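Local structure of galactokinase (Bifidobacterium longum subsp. infantis ATCC 15697 = JCM 1222 = DSM 20088, 6TEQ) at residues M145-A150 against A194-T199; V76-G81 against K86-D91; Q221-D226 against R315-G320. The protein probably phosphorylates galactose with ATP, and here holds 2-deoxy-2-fluoro-galactose in its sugar pocket. All coordinates share one frame; numbering follows the deposited sequence.

Interaction 1: residues M145-A150 against A194-T199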
loop_
_atom_site.group_PDB
_atom_site.type_symbol
_atom_site.label_atom_id
_atom_site.label_comp_id
_atom_site.label_asym_id
_atom_site.label_seq_id
_atom_site.Cartn_x
_atom_site.Cartn_y
_atom_site.Cartn_z
ATOM N N MET A 145 4.757 8.762 -0.291
ATOM C CA MET A 145 5.254 10.068 0.230
ATOM C C MET A 145 6.150 9.833 1.457
ATOM O O MET A 145 7.216 10.486 1.576
ATOM C CB MET A 145 4.084 10.986 0.581
ATOM C CG MET A 145 4.516 12.300 1.174
ATOM S SD MET A 145 3.212 13.484 1.144
ATOM C CE MET A 145 3.140 13.947 -0.583
ATOM N N THR A 146 5.719 9.035 2.391
ATOM C CA THR A 146 6.490 8.839 3.642
ATOM C C THR A 146 7.776 8.082 3.342
ATOM O O THR A 146 8.803 8.414 3.942
ATOM C CB THR A 146 5.682 8.187 4.775
ATOM O OG1 THR A 146 5.228 6.887 4.296
ATOM C CG2 THR A 146 4.550 9.055 5.256
ATOM N N CYS A 147 7.762 7.071 2.494
ATOM C CA CYS A 147 8.956 6.263 2.213
ATOM C C CYS A 147 9.969 7.027 1.351
ATOM O O CYS A 147 11.200 6.908 1.635
ATOM C CB CYS A 147 8.549 4.915 1.604
ATOM S SG CYS A 147 7.694 3.886 2.811
ATOM N N SER A 148 9.493 7.844 0.413
ATOM C CA SER A 148 10.457 8.654 -0.406
ATOM C C SER A 148 11.145 9.649 0.535
ATOM O O SER A 148 12.333 9.808 0.432
ATOM C CB SER A 148 9.803 9.388 -1.525
ATOM O OG SER A 148 8.769 10.254 -1.118
ATOM N N THR A 149 10.394 10.213 1.475
ATOM C CA THR A 149 10.968 11.213 2.431
ATOM C C THR A 149 11.961 10.483 3.349
ATOM O O THR A 149 13.012 11.032 3.599
ATOM C CB THR A 149 9.869 11.863 3.248
ATOM O OG1 THR A 149 8.886 12.481 2.424
ATOM C CG2 THR A 149 10.416 12.921 4.179
ATOM N N ALA A 150 11.621 9.299 3.831
ATOM C CA ALA A 150 12.475 8.542 4.787
ATOM C C ALA A 150 13.760 8.190 4.063
ATOM O O ALA A 150 14.832 8.340 4.631
ATOM C CB ALA A 150 11.761 7.282 5.269
ATOM N N ALA A 194 6.158 -2.737 1.053
ATOM C CA ALA A 194 6.121 -2.858 -0.427
ATOM C C ALA A 194 6.977 -1.777 -1.029
ATOM O O ALA A 194 7.823 -2.060 -1.876
ATOM C CB ALA A 194 4.716 -2.780 -0.939
ATOM N N SER A 195 6.774 -0.539 -0.623
ATOM C CA SER A 195 7.356 0.622 -1.314
ATOM C C SER A 195 8.880 0.557 -1.188
ATOM O O SER A 195 9.597 0.998 -2.094
ATOM C CB SER A 195 6.781 1.913 -0.710
ATOM O OG SER A 195 7.149 3.025 -1.472
ATOM N N MET A 196 9.398 -0.013 -0.107
ATOM C CA MET A 196 10.854 0.053 0.157
ATOM C C MET A 196 11.524 -1.312 0.006
ATOM O O MET A 196 12.776 -1.334 0.058
ATOM C CB MET A 196 11.165 0.634 1.535
ATOM C CG MET A 196 10.670 2.041 1.614
ATOM S SD MET A 196 11.346 2.905 3.031
ATOM C CE MET A 196 12.778 3.651 2.242
ATOM N N ARG A 197 10.781 -2.387 -0.255
ATOM C CA ARG A 197 11.416 -3.717 -0.276
ATOM C C ARG A 197 11.011 -4.579 -1.452
ATOM O O ARG A 197 11.708 -5.607 -1.685
ATOM C CB ARG A 197 11.163 -4.471 1.039
ATOM C CG ARG A 197 11.655 -3.714 2.241
ATOM C CD ARG A 197 11.203 -4.396 3.453
ATOM N NE ARG A 197 12.045 -5.578 3.725
ATOM C CZ ARG A 197 11.856 -6.422 4.682
ATOM N NH1 ARG A 197 10.765 -6.348 5.453
ATOM N NH2 ARG A 197 12.770 -7.368 4.873
ATOM N N CYS A 198 10.047 -4.162 -2.259
ATOM C CA CYS A 198 9.700 -4.930 -3.475
ATOM C C CYS A 198 10.864 -4.906 -4.449
ATOM O O CYS A 198 11.723 -3.986 -4.355
ATOM C CB CYS A 198 8.427 -4.423 -4.100
ATOM S SG CYS A 198 6.923 -4.895 -3.217
ATOM N N THR A 199 10.863 -5.856 -5.357
ATOM C CA THR A 199 11.829 -5.844 -6.461
ATOM C C THR A 199 11.106 -6.032 -7.802
ATOM O O THR A 199 10.025 -6.608 -7.894
ATOM C CB THR A 199 12.919 -6.887 -6.232
ATOM O OG1 THR A 199 12.328 -8.202 -6.242
ATOM C CG2 THR A 199 13.676 -6.685 -4.939
#
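Met196 meets Cys147 without any ring between them: the flat groups here are backbone carbonyls. In the one of its two modelled conformers described here, Met196 CE ends 3.7 Å from Cys147 O. Two residues earlier on the same helix, the plane of the Met145 carbonyl is approached from opposite faces, by Thr149 OG1 at 2.7 Å from Met145 O on one and by the helical Thr149 N on the other. The hydroxyl bond is tilted 22° out of that plane, and Thr149 so ties its own side chain down to the helix.

The apolar contact is small and rests on sulfur and methylene groups. Met196 CG comes 3.6 Å from Cys147 CB, and the SD beyond it is 3.8 Å from Cys147 SG, so the CG-SD bond of the methionine crosses the CB-SG bond of Cys147 at nearly a right angle. The bend at chi3 (93°) turns the methyl toward the Cys147 carbonyl.

In the N-terminal part of the GHMP kinase fold, this joins two helices with different tasks. Helix 141-156 begins at Ser141 and Ser142, residues that bind ADP in another structure of this protein, whereas helix 190-197 carries the sugar-binding Asp191. Both pack on Ala37 of strand 33-42, and Ile172 of helix 165-183 also touches Met196.

Ser195 flanks the pair, its OG 3.9 Å from Cys147 CB. With OG anti to the backbone N (chi1 -171°), the buried hydroxyl donates to Pro38 O, so its polar need is met by strand 33-42 while its CB packs 4.1 Å from Cys147 SG.

Interaction 2: residues V76-G81 against K86-D91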
loop_
_atom_site.group_PDB
_atom_site.type_symbol
_atom_site.label_atom_id
_atom_site.label_comp_id
_atom_site.label_asym_id
_atom_site.label_seq_id
_atom_site.Cartn_x
_atom_site.Cartn_y
_atom_site.Cartn_z
ATOM N N VAL A 76 10.881 22.776 8.439
ATOM C CA VAL A 76 10.460 21.829 7.374
ATOM C C VAL A 76 9.489 22.575 6.490
ATOM O O VAL A 76 8.418 22.956 6.988
ATOM C CB VAL A 76 9.842 20.533 7.893
ATOM C CG1 VAL A 76 9.337 19.743 6.695
ATOM C CG2 VAL A 76 10.842 19.737 8.719
ATOM N N ARG A 77 9.936 22.802 5.268
ATOM C CA ARG A 77 9.093 23.349 4.196
ATOM C C ARG A 77 8.821 22.224 3.200
ATOM O O ARG A 77 9.755 21.643 2.680
ATOM C CB ARG A 77 9.651 24.584 3.523
ATOM C CG ARG A 77 9.849 25.756 4.452
ATOM C CD ARG A 77 10.333 26.979 3.750
ATOM N NE ARG A 77 11.613 26.772 3.161
ATOM C CZ ARG A 77 12.186 27.606 2.314
ATOM N NH1 ARG A 77 11.578 28.726 1.941
ATOM N NH2 ARG A 77 13.373 27.301 1.830
ATOM N N VAL A 78 7.578 22.084 2.795
ATOM C CA VAL A 78 7.215 21.108 1.755
ATOM C C VAL A 78 6.199 21.743 0.820
ATOM O O VAL A 78 5.307 22.497 1.248
ATOM C CB VAL A 78 6.672 19.804 2.377
ATOM C CG1 VAL A 78 7.760 19.076 3.124
ATOM C CG2 VAL A 78 5.480 19.966 3.234
ATOM N N VAL A 79 6.273 21.329 -0.426
ATOM C CA VAL A 79 5.308 21.755 -1.455
ATOM C C VAL A 79 4.985 20.518 -2.281
ATOM O O VAL A 79 5.880 19.631 -2.424
ATOM C CB VAL A 79 5.844 22.937 -2.262
ATOM C CG1 VAL A 79 7.111 22.526 -2.993
ATOM C CG2 VAL A 79 4.782 23.524 -3.214
ATOM N N SER A 80 3.795 20.476 -2.844
ATOM C CA SER A 80 3.391 19.361 -3.726
ATOM C C SER A 80 2.932 19.914 -5.049
ATOM O O SER A 80 2.290 20.976 -5.018
ATOM C CB SER A 80 2.252 18.586 -3.076
ATOM O OG SER A 80 1.629 17.673 -3.981
ATOM N N GLY A 81 3.163 19.175 -6.133
ATOM C CA GLY A 81 2.743 19.580 -7.483
ATOM C C GLY A 81 1.221 19.732 -7.549
ATOM O O GLY A 81 0.733 20.423 -8.423
ATOM N N LYS A 86 1.169 26.604 -2.546
ATOM C CA LYS A 86 0.875 26.421 -1.100
ATOM C C LYS A 86 2.030 25.630 -0.442
ATOM O O LYS A 86 1.993 24.404 -0.375
ATOM C CB LYS A 86 -0.474 25.709 -0.933
ATOM C CG LYS A 86 -1.336 26.120 0.254
ATOM C CD LYS A 86 -2.708 25.472 0.178
ATOM C CE LYS A 86 -3.725 26.043 1.138
ATOM N NZ LYS A 86 -3.624 25.448 2.488
ATOM N N VAL A 87 3.023 26.343 0.063
ATOM C CA VAL A 87 4.143 25.796 0.867
ATOM C C VAL A 87 3.682 25.649 2.323
ATOM O O VAL A 87 3.221 26.620 2.975
ATOM C CB VAL A 87 5.402 26.658 0.784
ATOM C CG1 VAL A 87 6.487 26.011 1.591
ATOM C CG2 VAL A 87 5.848 26.903 -0.647
ATOM N N ALA A 88 3.862 24.447 2.828
ATOM C CA ALA A 88 3.533 24.128 4.221
ATOM C C ALA A 88 4.813 24.233 5.033
ATOM O O ALA A 88 5.822 23.712 4.619
ATOM C CB ALA A 88 2.877 22.763 4.309
ATOM N N GLU A 89 4.733 24.767 6.249
ATOM C CA GLU A 89 5.951 25.116 7.025
ATOM C C GLU A 89 5.705 24.714 8.486
ATOM O O GLU A 89 4.709 25.208 9.052
ATOM C CB GLU A 89 6.262 26.593 6.707
ATOM C CG GLU A 89 6.866 27.394 7.845
ATOM C CD GLU A 89 8.344 27.209 8.064
ATOM O OE1 GLU A 89 8.789 26.050 8.011
ATOM O OE2 GLU A 89 9.030 28.211 8.340
ATOM N N ALA A 90 6.554 23.836 9.052
ATOM C CA ALA A 90 6.454 23.377 10.450
ATOM C C ALA A 90 7.866 23.456 11.007
ATOM O O ALA A 90 8.824 23.724 10.232
ATOM C CB ALA A 90 5.850 21.986 10.590
ATOM N N ASP A 91 7.987 23.196 12.281
ATOM C CA ASP A 91 9.299 23.198 12.950
ATOM C C ASP A 91 9.335 21.928 13.787
ATOM O O ASP A 91 8.374 21.674 14.569
ATOM C CB ASP A 91 9.506 24.491 13.753
ATOM C CG ASP A 91 10.954 24.744 14.087
ATOM O OD1 ASP A 91 11.632 23.821 14.584
ATOM O OD2 ASP A 91 11.391 25.865 13.858
HETATM O O HOH W 1 1.697 22.136 -1.931
#
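Val76 and Ala90 form a hydrogen-bonded pair in a two-stranded antiparallel hairpin, strands 75-80 and 86-91, on the large sheet of the GHMP kinase fold. Their mutual bonds are both 2.9 Å long, Val76 N to Ala90 O and Ala90 N to Val76 O. Val78 and Ala88 repeat the pattern two residues on, with Ala88 N 2.9 Å from Val78 O and nearly in line with the carbonyl. Between these pairs, the CA of Arg77 points a C-H at Ala88 O from 3.3 Å.

The close-packed face carries Val76, Val78, Ala88 and Ala90. Val78 CG2, wedged between its backbone N and carbonyl carbon, reaches Ala88 CB at 4.0 Å, while Ser104 and helix 105-116 pack against this face; Phe125 of strand 125-131 adds to it.

On the other face, Tyr27 and Thr26 of helix 12-27 pack on Val79, and Thr26 also reaches Val87; strand 86-91 is looser. Arg77 and Glu89 sit opposite each other, but Arg77 NE forms a salt bridge with Asp126, and its aliphatic CG lies near the Glu89 carboxylate, modelled in two conformers. Val87 CG1 is 4.0 Å from Arg77 CB, and the exposed Lys86 side chain leads away. Ser80 binds ADP, absent here, in another structure of this protein. Near the turn a water accepts from Ser80 N at 2.8 Å and lies 2.8 Å from Lys86 O.

Interaction 3: residues Q221-D226 against R315-G320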
loop_
_atom_site.group_PDB
_atom_site.type_symbol
_atom_site.label_atom_id
_atom_site.label_comp_id
_atom_site.label_asym_id
_atom_site.label_seq_id
_atom_site.Cartn_x
_atom_site.Cartn_y
_atom_site.Cartn_z
ATOM N N GLN A 221 8.969 -13.458 -4.534
ATOM C CA GLN A 221 8.280 -14.501 -5.294
ATOM C C GLN A 221 8.230 -14.033 -6.752
ATOM O O GLN A 221 7.881 -12.868 -7.033
ATOM C CB GLN A 221 6.871 -14.689 -4.754
ATOM C CG GLN A 221 6.849 -15.263 -3.366
ATOM C CD GLN A 221 7.385 -16.668 -3.403
ATOM O OE1 GLN A 221 7.127 -17.435 -4.324
ATOM N NE2 GLN A 221 8.026 -17.068 -2.303
ATOM N N GLU A 222 8.576 -14.923 -7.659
ATOM C CA GLU A 222 8.498 -14.658 -9.114
ATOM C C GLU A 222 7.105 -14.110 -9.411
ATOM O O GLU A 222 6.105 -14.697 -8.936
ATOM C CB GLU A 222 8.812 -15.939 -9.896
ATOM C CG GLU A 222 10.265 -16.426 -9.790
ATOM C CD GLU A 222 11.218 -15.710 -10.739
ATOM O OE1 GLU A 222 10.774 -14.723 -11.306
ATOM O OE2 GLU A 222 12.396 -16.155 -10.925
ATOM N N PHE A 223 7.019 -13.002 -10.141
ATOM C CA PHE A 223 5.730 -12.457 -10.578
ATOM C C PHE A 223 5.912 -11.870 -11.969
ATOM O O PHE A 223 5.856 -10.649 -12.148
ATOM C CB PHE A 223 5.134 -11.486 -9.552
ATOM C CG PHE A 223 3.674 -11.267 -9.821
ATOM C CD1 PHE A 223 2.748 -12.257 -9.614
ATOM C CD2 PHE A 223 3.235 -10.037 -10.319
ATOM C CE1 PHE A 223 1.404 -12.014 -9.882
ATOM C CE2 PHE A 223 1.907 -9.808 -10.574
ATOM C CZ PHE A 223 1.012 -10.813 -10.409
ATOM N N ASP A 224 6.198 -12.739 -12.912
ATOM C CA ASP A 224 6.507 -12.306 -14.287
ATOM C C ASP A 224 5.220 -12.518 -15.095
ATOM O O ASP A 224 4.958 -13.637 -15.520
ATOM C CB ASP A 224 7.673 -13.088 -14.849
ATOM C CG ASP A 224 7.978 -12.762 -16.281
ATOM O OD1 ASP A 224 7.268 -11.891 -16.876
ATOM O OD2 ASP A 224 8.999 -13.305 -16.745
ATOM N N LEU A 225 4.408 -11.489 -15.252
ATOM C CA LEU A 225 3.130 -11.630 -15.984
ATOM C C LEU A 225 3.375 -12.062 -17.439
ATOM O O LEU A 225 2.557 -12.795 -17.977
ATOM C CB LEU A 225 2.419 -10.281 -15.960
ATOM C CG LEU A 225 1.954 -9.838 -14.588
ATOM C CD1 LEU A 225 1.712 -8.364 -14.558
ATOM C CD2 LEU A 225 0.727 -10.580 -14.142
ATOM N N ASP A 226 4.500 -11.699 -18.027
ATOM C CA ASP A 226 4.810 -11.985 -19.459
ATOM C C ASP A 226 5.036 -13.488 -19.651
ATOM O O ASP A 226 4.665 -14.026 -20.708
ATOM C CB ASP A 226 6.055 -11.231 -19.905
ATOM C CG ASP A 226 5.918 -9.708 -19.949
ATOM O OD1 ASP A 226 4.816 -9.190 -20.033
ATOM O OD2 ASP A 226 6.951 -9.052 -19.885
ATOM N N ARG A 315 1.786 -20.687 -4.195
ATOM C CA ARG A 315 1.945 -22.024 -4.795
ATOM C C ARG A 315 1.312 -22.035 -6.205
ATOM O O ARG A 315 1.989 -22.467 -7.173
ATOM C CB ARG A 315 1.280 -23.069 -3.918
ATOM C CG ARG A 315 1.299 -24.442 -4.570
ATOM C CD ARG A 315 0.522 -25.407 -3.751
ATOM N NE ARG A 315 1.257 -25.764 -2.562
ATOM C CZ ARG A 315 0.813 -26.630 -1.658
ATOM N NH1 ARG A 315 -0.365 -27.252 -1.818
ATOM N NH2 ARG A 315 1.589 -26.875 -0.620
ATOM N N ALA A 316 0.109 -21.487 -6.346
ATOM C CA ALA A 316 -0.613 -21.525 -7.643
ATOM C C ALA A 316 0.189 -20.786 -8.693
ATOM O O ALA A 316 0.357 -21.244 -9.810
ATOM C CB ALA A 316 -2.004 -20.969 -7.547
ATOM N N PHE A 317 0.651 -19.579 -8.351
ATOM C CA PHE A 317 1.355 -18.785 -9.363
ATOM C C PHE A 317 2.669 -19.459 -9.742
ATOM O O PHE A 317 3.043 -19.458 -10.924
ATOM C CB PHE A 317 1.526 -17.331 -8.905
ATOM C CG PHE A 317 1.648 -16.383 -10.046
ATOM C CD1 PHE A 317 0.512 -15.921 -10.689
ATOM C CD2 PHE A 317 2.895 -16.020 -10.527
ATOM C CE1 PHE A 317 0.634 -15.078 -11.786
ATOM C CE2 PHE A 317 3.022 -15.226 -11.640
ATOM C CZ PHE A 317 1.891 -14.782 -12.285
ATOM N N ALA A 318 3.437 -19.980 -8.775
ATOM C CA ALA A 318 4.700 -20.699 -9.069
ATOM C C ALA A 318 4.430 -21.918 -9.947
ATOM O O ALA A 318 5.282 -22.270 -10.759
ATOM C CB ALA A 318 5.335 -21.091 -7.755
ATOM N N GLN A 319 3.259 -22.515 -9.849
ATOM C CA GLN A 319 2.874 -23.679 -10.668
ATOM C C GLN A 319 2.313 -23.257 -12.023
ATOM O O GLN A 319 2.028 -24.142 -12.842
ATOM C CB GLN A 319 1.885 -24.546 -9.953
ATOM C CG GLN A 319 2.460 -25.323 -8.826
ATOM C CD GLN A 319 1.453 -26.186 -8.121
ATOM O OE1 GLN A 319 0.250 -26.038 -8.313
ATOM N NE2 GLN A 319 1.960 -26.955 -7.187
ATOM N N GLY A 320 2.158 -21.956 -12.248
ATOM C CA GLY A 320 1.598 -21.488 -13.519
ATOM C C GLY A 320 0.113 -21.813 -13.630
ATOM O O GLY A 320 -0.426 -21.851 -14.787
#
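Phe223 and Phe317 meet ring to ring, with centroids 4.7 Å apart and planes inclined at 36°, an oblique aromatic pair. The side chains run across each other at about a right angle. Phe223 CD1 stands over one face of the Phe317 ring, off-centre toward its rim, 3.6 Å from Phe317 CE2; its neighbour Phe223 CE1 comes 3.7 Å from Phe317 CZ. In Phe317, CG anti to the backbone N (chi1 -154°) sends the ring outward from the helix toward the strand end.

Backbone atoms border the same ring. Asp224 N lies at its edge, near the ring plane, 4.2 Å from Phe317 CE2, while Glu222 O approaches Phe317 CD2 obliquely at 3.8 Å.

The contact joins the end of strand 218-222, on the large sheet, to the last turn of the long helix 294-318, which reaches into the C-terminal region of this GHMP kinase. That helix finishes in a Schellman motif: Gly320 adopts positive phi, and its N bonds back to Phe317 O at 3.0 Å, so the residue that supplies the ring also accepts one of the motif's two bonds. Tyr228 packs edge-to-face with Phe317, and Leu230 and Ile322 touch it as well.

With an alanine in place of Phe317, Phe223 CD1 and CE1 would probably lose the aromatic surface they rest on, opening a gap between strand end and helix and depriving Tyr228 of an edge-to-face partner. Beyond the rings, Asp224 OD1 takes a weak bond from Asp226 N at 3.0 Å where the chain turns toward strand 230-236.

Overall arrangement
From the N terminus, interaction 2 comes first and closes the shortest loop, a short turn between neighbouring strands at the margin of the large sheet, four residues separating the two segments. Interaction 1 follows, bringing together helices 141-156 and 190-197 across 43 residues that include helix 165-183. Interaction 3 spans 88 residues, from the end of strand 218-222 to helix 294-318, and so ties the large sheet to the C-terminal helices. The three run in series; none nests in or crosses another. Interactions 2 and 3 reach the same sheet on opposite sides of the chain's centre, their own centres about 42 Å apart, with buried interaction 1 about 20 Å and 24 Å from them.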